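Local coordinates for protein trehalose-6-phosphate phosphatase (Candida albicans, PDB 5DXI) that is a phosphatase domain of the HAD superfamily that binds magnesium, beryllium trifluoride and a glycan, at residues Lys122-Lys127 with Asn153-Lys158; Glu126-Ser131 with Leu140-Arg145. All coordinates share one frame; numbering follows the deposited sequence.

Contact 1 of 2, residues Lys122-Lys127 with Asn153-Lys158; sequences KYYTEK and NFQAEK
Tyr-124 presents the edge of its ring to Gln-155, whose amide NE2 lies near the plane of the ring, 3.4 Å from Tyr-124 CD1; ring and amide planes are turned 38° apart. One ring face is taken by Tyr-123, whose CD2 stands 3.6 Å above the plane of the Tyr-124 ring, over its centre. The amide of Gln-155 has a neighbour over a face too: Lys-127 runs across it at about a right angle, and its CG lies 3.3 Å from Gln-155 CD. A lysine suits this place because its aliphatic stem can pack while its charged end reaches outward. The glutamine chain bends at chi2 (-56°), turning the amide toward the end of the other helix, but OE1 is buried and has no partner in the model. Tyr-124 OH passes 3.0 Å from Lys-158 O; the hydrogen bond that holds this hydroxyl goes to Glu-162, one turn further along. Tyrosine suits the place because its flat ring packs between the helices while its hydroxyl reaches Glu-162. The contact joins the C-terminal end of helix 113-126 to helix 149-165, and the two helices lie on strand 140-143, where Tyr-124 and Ala-156 both touch Trp-142.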
loop_
_atom_site.group_PDB
_atom_site.type_symbol
_atom_site.label_atom_id
_atom_site.label_comp_id
_atom_site.label_asym_id
_atom_site.label_seq_id
_atom_site.Cartn_x
_atom_site.Cartn_y
_atom_site.Cartn_z
ATOM N N LYS A 122 -24.660 -7.104 -0.208
ATOM C CA LYS A 122 -25.863 -6.871 -1.006
ATOM C C LYS A 122 -26.979 -6.241 -0.166
ATOM O O LYS A 122 -27.696 -5.351 -0.634
ATOM C CB LYS A 122 -26.346 -8.172 -1.649
ATOM C CG LYS A 122 -25.572 -8.564 -2.893
ATOM C CD LYS A 122 -26.055 -9.889 -3.454
ATOM C CE LYS A 122 -25.464 -10.156 -4.824
ATOM N NZ LYS A 122 -25.645 -11.579 -5.229
ATOM N N TYR A 123 -27.108 -6.692 1.077
ATOM C CA TYR A 123 -28.078 -6.121 2.006
ATOM C C TYR A 123 -27.817 -4.643 2.285
ATOM O O TYR A 123 -28.741 -3.826 2.259
ATOM C CB TYR A 123 -28.079 -6.910 3.318
ATOM C CG TYR A 123 -28.930 -6.303 4.419
ATOM C CD1 TYR A 123 -30.290 -6.577 4.511
ATOM C CD2 TYR A 123 -28.357 -5.490 5.395
ATOM C CE1 TYR A 123 -31.064 -6.034 5.523
ATOM C CE2 TYR A 123 -29.123 -4.940 6.412
ATOM C CZ TYR A 123 -30.475 -5.217 6.472
ATOM O OH TYR A 123 -31.235 -4.675 7.484
ATOM N N TYR A 124 -26.567 -4.293 2.561
ATOM C CA TYR A 124 -26.255 -2.915 2.899
ATOM C C TYR A 124 -26.209 -2.038 1.658
ATOM O O TYR A 124 -26.436 -0.836 1.746
ATOM C CB TYR A 124 -24.945 -2.832 3.687
ATOM C CG TYR A 124 -25.111 -3.314 5.105
ATOM C CD1 TYR A 124 -25.590 -2.462 6.095
ATOM C CD2 TYR A 124 -24.807 -4.623 5.457
ATOM C CE1 TYR A 124 -25.760 -2.895 7.390
ATOM C CE2 TYR A 124 -24.971 -5.066 6.751
ATOM C CZ TYR A 124 -25.449 -4.201 7.714
ATOM O OH TYR A 124 -25.608 -4.643 9.008
ATOM N N THR A 125 -25.929 -2.637 0.504
ATOM C CA THR A 125 -25.985 -1.907 -0.758
ATOM C C THR A 125 -27.426 -1.475 -1.036
ATOM O O THR A 125 -27.690 -0.335 -1.431
ATOM C CB THR A 125 -25.469 -2.749 -1.954
ATOM O OG1 THR A 125 -24.064 -2.997 -1.810
ATOM C CG2 THR A 125 -25.704 -2.023 -3.260
ATOM N N GLU A 126 -28.354 -2.400 -0.810
ATOM C CA GLU A 126 -29.770 -2.146 -1.042
ATOM C C GLU A 126 -30.296 -1.083 -0.079
ATOM O O GLU A 126 -31.226 -0.348 -0.408
ATOM C CB GLU A 126 -30.570 -3.452 -0.913
ATOM C CG GLU A 126 -31.961 -3.332 -0.290
ATOM C CD GLU A 126 -32.979 -2.704 -1.229
ATOM O OE1 GLU A 126 -32.862 -2.893 -2.466
ATOM O OE2 GLU A 126 -33.898 -2.025 -0.720
ATOM N N LYS A 127 -29.667 -0.939 1.080
ATOM C CA LYS A 127 -30.139 0.063 2.014
ATOM C C LYS A 127 -29.275 1.349 1.847
ATOM O O LYS A 127 -29.441 2.340 2.565
ATOM C CB LYS A 127 -30.140 -0.517 3.439
ATOM C CG LYS A 127 -30.095 0.488 4.558
ATOM C CD LYS A 127 -30.848 0.118 5.840
ATOM C CE LYS A 127 -31.534 1.373 6.448
ATOM N NZ LYS A 127 -32.220 1.194 7.782
ATOM N N ASN A 153 -22.129 6.391 6.106
ATOM C CA ASN A 153 -21.322 6.162 7.306
ATOM C C ASN A 153 -22.073 5.368 8.371
ATOM O O ASN A 153 -21.488 4.537 9.070
ATOM C CB ASN A 153 -20.831 7.488 7.881
ATOM C CG ASN A 153 -19.686 8.074 7.079
ATOM O OD1 ASN A 153 -18.542 7.634 7.202
ATOM N ND2 ASN A 153 -19.986 9.067 6.251
ATOM N N PHE A 154 -23.371 5.624 8.484
ATOM C CA PHE A 154 -24.215 4.889 9.415
ATOM C C PHE A 154 -24.310 3.426 9.003
ATOM O O PHE A 154 -24.095 2.527 9.818
ATOM C CB PHE A 154 -25.613 5.509 9.489
ATOM C CG PHE A 154 -26.558 4.772 10.401
ATOM C CD1 PHE A 154 -26.411 4.843 11.778
ATOM C CD2 PHE A 154 -27.606 4.026 9.880
ATOM C CE1 PHE A 154 -27.281 4.167 12.620
ATOM C CE2 PHE A 154 -28.483 3.354 10.715
ATOM C CZ PHE A 154 -28.319 3.423 12.087
ATOM N N GLN A 155 -24.665 3.193 7.744
ATOM C CA GLN A 155 -24.773 1.834 7.221
ATOM C C GLN A 155 -23.431 1.106 7.262
ATOM O O GLN A 155 -23.379 -0.101 7.512
ATOM C CB GLN A 155 -25.320 1.842 5.794
ATOM C CG GLN A 155 -26.734 2.367 5.708
ATOM C CD GLN A 155 -27.688 1.596 6.596
ATOM O OE1 GLN A 155 -28.572 2.188 7.215
ATOM N NE2 GLN A 155 -27.517 0.277 6.673
ATOM N N ALA A 156 -22.358 1.852 7.012
ATOM C CA ALA A 156 -21.011 1.301 7.021
ATOM C C ALA A 156 -20.656 0.771 8.389
ATOM O O ALA A 156 -20.115 -0.328 8.505
ATOM C CB ALA A 156 -20.001 2.340 6.598
ATOM N N GLU A 157 -20.982 1.548 9.421
ATOM C CA GLU A 157 -20.630 1.189 10.788
ATOM C C GLU A 157 -21.293 -0.103 11.236
ATOM O O GLU A 157 -20.689 -0.903 11.960
ATOM C CB GLU A 157 -21.015 2.313 11.753
ATOM C CG GLU A 157 -20.969 1.904 13.219
ATOM C CD GLU A 157 -20.947 3.099 14.160
ATOM O OE1 GLU A 157 -21.634 4.102 13.862
ATOM O OE2 GLU A 157 -20.265 3.019 15.207
ATOM N N LYS A 158 -22.520 -0.330 10.782
ATOM C CA LYS A 158 -23.247 -1.503 11.235
ATOM C C LYS A 158 -23.008 -2.678 10.291
ATOM O O LYS A 158 -23.232 -3.834 10.655
ATOM C CB LYS A 158 -24.737 -1.187 11.391
ATOM C CG LYS A 158 -24.966 -0.006 12.355
ATOM C CD LYS A 158 -25.358 -0.482 13.765
ATOM C CE LYS A 158 -24.419 0.085 14.844
ATOM N NZ LYS A 158 -24.092 1.535 14.669
#

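Contact 2 of 2, residues Glu126-Ser131 with Leu140-Arg145. With GLC (alpha-D-glucopyranose), chain C; GLC (alpha-D-glucopyranose), chain B.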
loop_
_atom_site.group_PDB
_atom_site.type_symbol
_atom_site.label_atom_id
_atom_site.label_comp_id
_atom_site.label_asym_id
_atom_site.label_seq_id
_atom_site.Cartn_x
_atom_site.Cartn_y
_atom_site.Cartn_z
ATOM N N GLU A 126 -28.354 -2.400 -0.810
ATOM C CA GLU A 126 -29.770 -2.146 -1.042
ATOM C C GLU A 126 -30.296 -1.083 -0.079
ATOM O O GLU A 126 -31.226 -0.348 -0.408
ATOM C CB GLU A 126 -30.570 -3.452 -0.913
ATOM C CG GLU A 126 -31.961 -3.332 -0.290
ATOM C CD GLU A 126 -32.979 -2.704 -1.229
ATOM O OE1 GLU A 126 -32.862 -2.893 -2.466
ATOM O OE2 GLU A 126 -33.898 -2.025 -0.720
ATOM N N LYS A 127 -29.667 -0.939 1.080
ATOM C CA LYS A 127 -30.139 0.063 2.014
ATOM C C LYS A 127 -29.275 1.349 1.847
ATOM O O LYS A 127 -29.441 2.340 2.565
ATOM C CB LYS A 127 -30.140 -0.517 3.439
ATOM C CG LYS A 127 -30.095 0.488 4.558
ATOM C CD LYS A 127 -30.848 0.118 5.840
ATOM C CE LYS A 127 -31.534 1.373 6.448
ATOM N NZ LYS A 127 -32.220 1.194 7.782
ATOM N N THR A 128 -28.390 1.364 0.851
ATOM C CA THR A 128 -27.518 2.527 0.678
ATOM C C THR A 128 -27.377 2.924 -0.780
ATOM O O THR A 128 -26.485 2.449 -1.487
ATOM C CB THR A 128 -26.108 2.276 1.269
ATOM O OG1 THR A 128 -26.214 1.755 2.598
ATOM C CG2 THR A 128 -25.309 3.565 1.320
ATOM N N PRO A 129 -28.274 3.806 -1.240
ATOM C CA PRO A 129 -28.247 4.293 -2.623
ATOM C C PRO A 129 -26.922 4.976 -2.966
ATOM O O PRO A 129 -26.425 5.761 -2.165
ATOM C CB PRO A 129 -29.421 5.287 -2.671
ATOM C CG PRO A 129 -30.324 4.864 -1.566
ATOM C CD PRO A 129 -29.409 4.352 -0.477
ATOM N N GLY A 130 -26.368 4.679 -4.136
ATOM C CA GLY A 130 -25.094 5.246 -4.543
ATOM C C GLY A 130 -23.916 4.350 -4.170
ATOM O O GLY A 130 -22.804 4.540 -4.662
ATOM N N SER A 131 -24.159 3.365 -3.310
ATOM C CA SER A 131 -23.106 2.411 -2.939
ATOM C C SER A 131 -23.028 1.289 -3.970
ATOM O O SER A 131 -23.995 1.052 -4.693
ATOM C CB SER A 131 -23.359 1.845 -1.535
ATOM O OG SER A 131 -24.454 0.947 -1.531
ATOM N N LEU A 140 -13.002 -8.557 -1.510
ATOM C CA LEU A 140 -14.254 -7.901 -1.893
ATOM C C LEU A 140 -14.307 -6.517 -1.279
ATOM O O LEU A 140 -13.840 -6.311 -0.158
ATOM C CB LEU A 140 -15.473 -8.709 -1.447
ATOM C CG LEU A 140 -15.798 -9.955 -2.270
ATOM C CD1 LEU A 140 -15.090 -11.170 -1.710
ATOM C CD2 LEU A 140 -17.305 -10.178 -2.346
ATOM N N THR A 141 -14.867 -5.568 -2.021
ATOM C CA THR A 141 -14.917 -4.183 -1.586
ATOM C C THR A 141 -16.336 -3.641 -1.657
ATOM O O THR A 141 -17.004 -3.782 -2.675
ATOM C CB THR A 141 -13.999 -3.297 -2.458
ATOM O OG1 THR A 141 -12.667 -3.818 -2.434
ATOM C CG2 THR A 141 -13.986 -1.876 -1.950
ATOM N N TRP A 142 -16.804 -3.035 -0.572
ATOM C CA TRP A 142 -18.062 -2.306 -0.633
ATOM C C TRP A 142 -17.769 -0.808 -0.617
ATOM O O TRP A 142 -17.189 -0.289 0.340
ATOM C CB TRP A 142 -18.993 -2.700 0.513
ATOM C CG TRP A 142 -20.328 -1.998 0.457
ATOM C CD1 TRP A 142 -21.267 -2.081 -0.541
ATOM C CD2 TRP A 142 -20.868 -1.110 1.442
ATOM N NE1 TRP A 142 -22.355 -1.291 -0.236
ATOM C CE2 TRP A 142 -22.136 -0.691 0.979
ATOM C CE3 TRP A 142 -20.405 -0.631 2.672
ATOM C CZ2 TRP A 142 -22.940 0.188 1.703
ATOM C CZ3 TRP A 142 -21.208 0.238 3.394
ATOM C CH2 TRP A 142 -22.459 0.641 2.906
ATOM N N HIS A 143 -18.153 -0.139 -1.701
ATOM C CA HIS A 143 -17.934 1.297 -1.871
ATOM C C HIS A 143 -19.163 2.115 -1.476
ATOM O O HIS A 143 -20.265 1.805 -1.913
ATOM C CB HIS A 143 -17.600 1.629 -3.322
ATOM C CG HIS A 143 -16.269 1.131 -3.789
ATOM N ND1 HIS A 143 -15.091 1.801 -3.530
ATOM C CD2 HIS A 143 -15.932 0.050 -4.532
ATOM C CE1 HIS A 143 -14.088 1.154 -4.094
ATOM N NE2 HIS A 143 -14.569 0.086 -4.705
ATOM N N TYR A 144 -18.978 3.175 -0.694
ATOM C CA TYR A 144 -20.100 4.072 -0.403
ATOM C C TYR A 144 -19.742 5.556 -0.525
ATOM O O TYR A 144 -20.418 6.410 0.050
ATOM C CB TYR A 144 -20.680 3.788 0.992
ATOM C CG TYR A 144 -19.728 3.930 2.157
ATOM C CD1 TYR A 144 -19.632 5.127 2.856
ATOM C CD2 TYR A 144 -18.944 2.861 2.580
ATOM C CE1 TYR A 144 -18.771 5.262 3.940
ATOM C CE2 TYR A 144 -18.076 2.985 3.673
ATOM C CZ TYR A 144 -17.993 4.192 4.342
ATOM O OH TYR A 144 -17.141 4.345 5.414
ATOM N N ARG A 145 -18.689 5.861 -1.280
ATOM C CA ARG A 145 -18.277 7.249 -1.480
ATOM C C ARG A 145 -19.403 8.068 -2.141
ATOM O O ARG A 145 -19.647 9.213 -1.775
ATOM C CB ARG A 145 -16.989 7.316 -2.312
ATOM C CG ARG A 145 -16.478 8.728 -2.587
ATOM C CD ARG A 145 -15.042 8.701 -3.094
ATOM N NE ARG A 145 -14.151 8.028 -2.137
ATOM C CZ ARG A 145 -13.682 8.581 -1.020
ATOM N NH1 ARG A 145 -14.018 9.835 -0.702
ATOM N NH2 ARG A 145 -12.880 7.884 -0.208
HETATM C C1 GLC C . -10.035 3.889 -3.315
HETATM C C2 GLC C . -11.045 4.497 -2.366
HETATM C C3 GLC C . -12.344 4.797 -3.102
HETATM C C4 GLC C . -12.075 5.736 -4.275
HETATM C C5 GLC C . -11.042 5.086 -5.191
HETATM C C6 GLC C . -10.628 5.988 -6.346
HETATM O O2 GLC C . -11.323 3.617 -1.281
HETATM O O3 GLC C . -13.269 5.376 -2.178
HETATM O O4 GLC C . -13.274 5.952 -5.024
HETATM O O5 GLC C . -9.858 4.771 -4.436
HETATM O O6 GLC C . -9.871 7.093 -5.816
HETATM C C1 GLC B . -9.642 2.067 -4.778
HETATM C C2 GLC B . -10.257 0.797 -5.349
HETATM C C3 GLC B . -10.255 -0.298 -4.277
HETATM C C4 GLC B . -8.836 -0.506 -3.777
HETATM C C5 GLC B . -8.300 0.820 -3.245
HETATM C C6 GLC B . -6.843 0.664 -2.853
HETATM O O1 GLC B . -10.466 2.585 -3.735
HETATM O O2 GLC B . -11.586 1.080 -5.776
HETATM O O3 GLC B . -10.728 -1.518 -4.829
HETATM O O4 GLC B . -8.810 -1.491 -2.723
HETATM O O5 GLC B . -8.338 1.818 -4.252
HETATM O O6 GLC B . -6.068 0.410 -4.031
#
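Trp-142 points the edge of its indole at the turn formed by Thr-128 to Ser-131. Thr-128 meets the six-membered ring near its plane, OG1 lying 3.7 Å from Trp-142 CZ2, while Ser-131 OG approaches obliquely to 3.3 Å from Trp-142 NE1. Thr-128 OG1 is itself hydrogen-bonded to Tyr-124 O, and Trp-142 NE1 makes a weak hydrogen bond to Thr-125 OG1. At chi1 72° the Ser-131 hydroxyl sits between its own backbone N and carbonyl carbon, which turns OG back to Thr-128 O in a short 2.5 Å bond lying in the carbonyl plane. Ser-131 N also donates to that oxygen, closing a type II beta turn; Pro-129 fits its second position, and Gly-130 its third, where phi is positive (93°). Strand 140-143 belongs to the antiparallel sheet of what is probably the cap of this HAD phosphatase. Its alternating side chains serve two faces: Trp-142 goes to the helices, Thr-141 and His-143 to the glycan. Thr-141 CG2 rests 3.4 Å above the plane of the His-143 imidazole, whose NE2 is hydrogen-bonded to Glu-134 OE1. The edge of this ring meets the sugar, His-143 CE1 coming 3.0 Å from O2 of the chain B glucose. Beyond the strand, Arg-145 bends at chi3 and lays its guanidinium edge against the chain C glucose; NE gives O3 a 2.8 Å bond, nearly straight at 163°, and NH2 a weaker second one.

Overall arrangement
From the N terminus, the chain runs along helix 113-126, leaves it at Lys-127, turns through Thr-128 to Ser-131 and forms the hairpin of strands 132-135 and 140-143 before entering helix 149-165. Contact 2 closes the shorter loop, with eight residues between its segments, and is nested inside contact 1, which closes a loop with 25 between. Their first segments overlap, sharing Glu-126 and Lys-127. Their centres are 7 Å apart, and they touch directly: Gln-155 CG lies 3.2 Å from Thr-128 OG1. Together they tie the two helices to each other and to the antiparallel sheet, whose other face holds part of the glycan pocket.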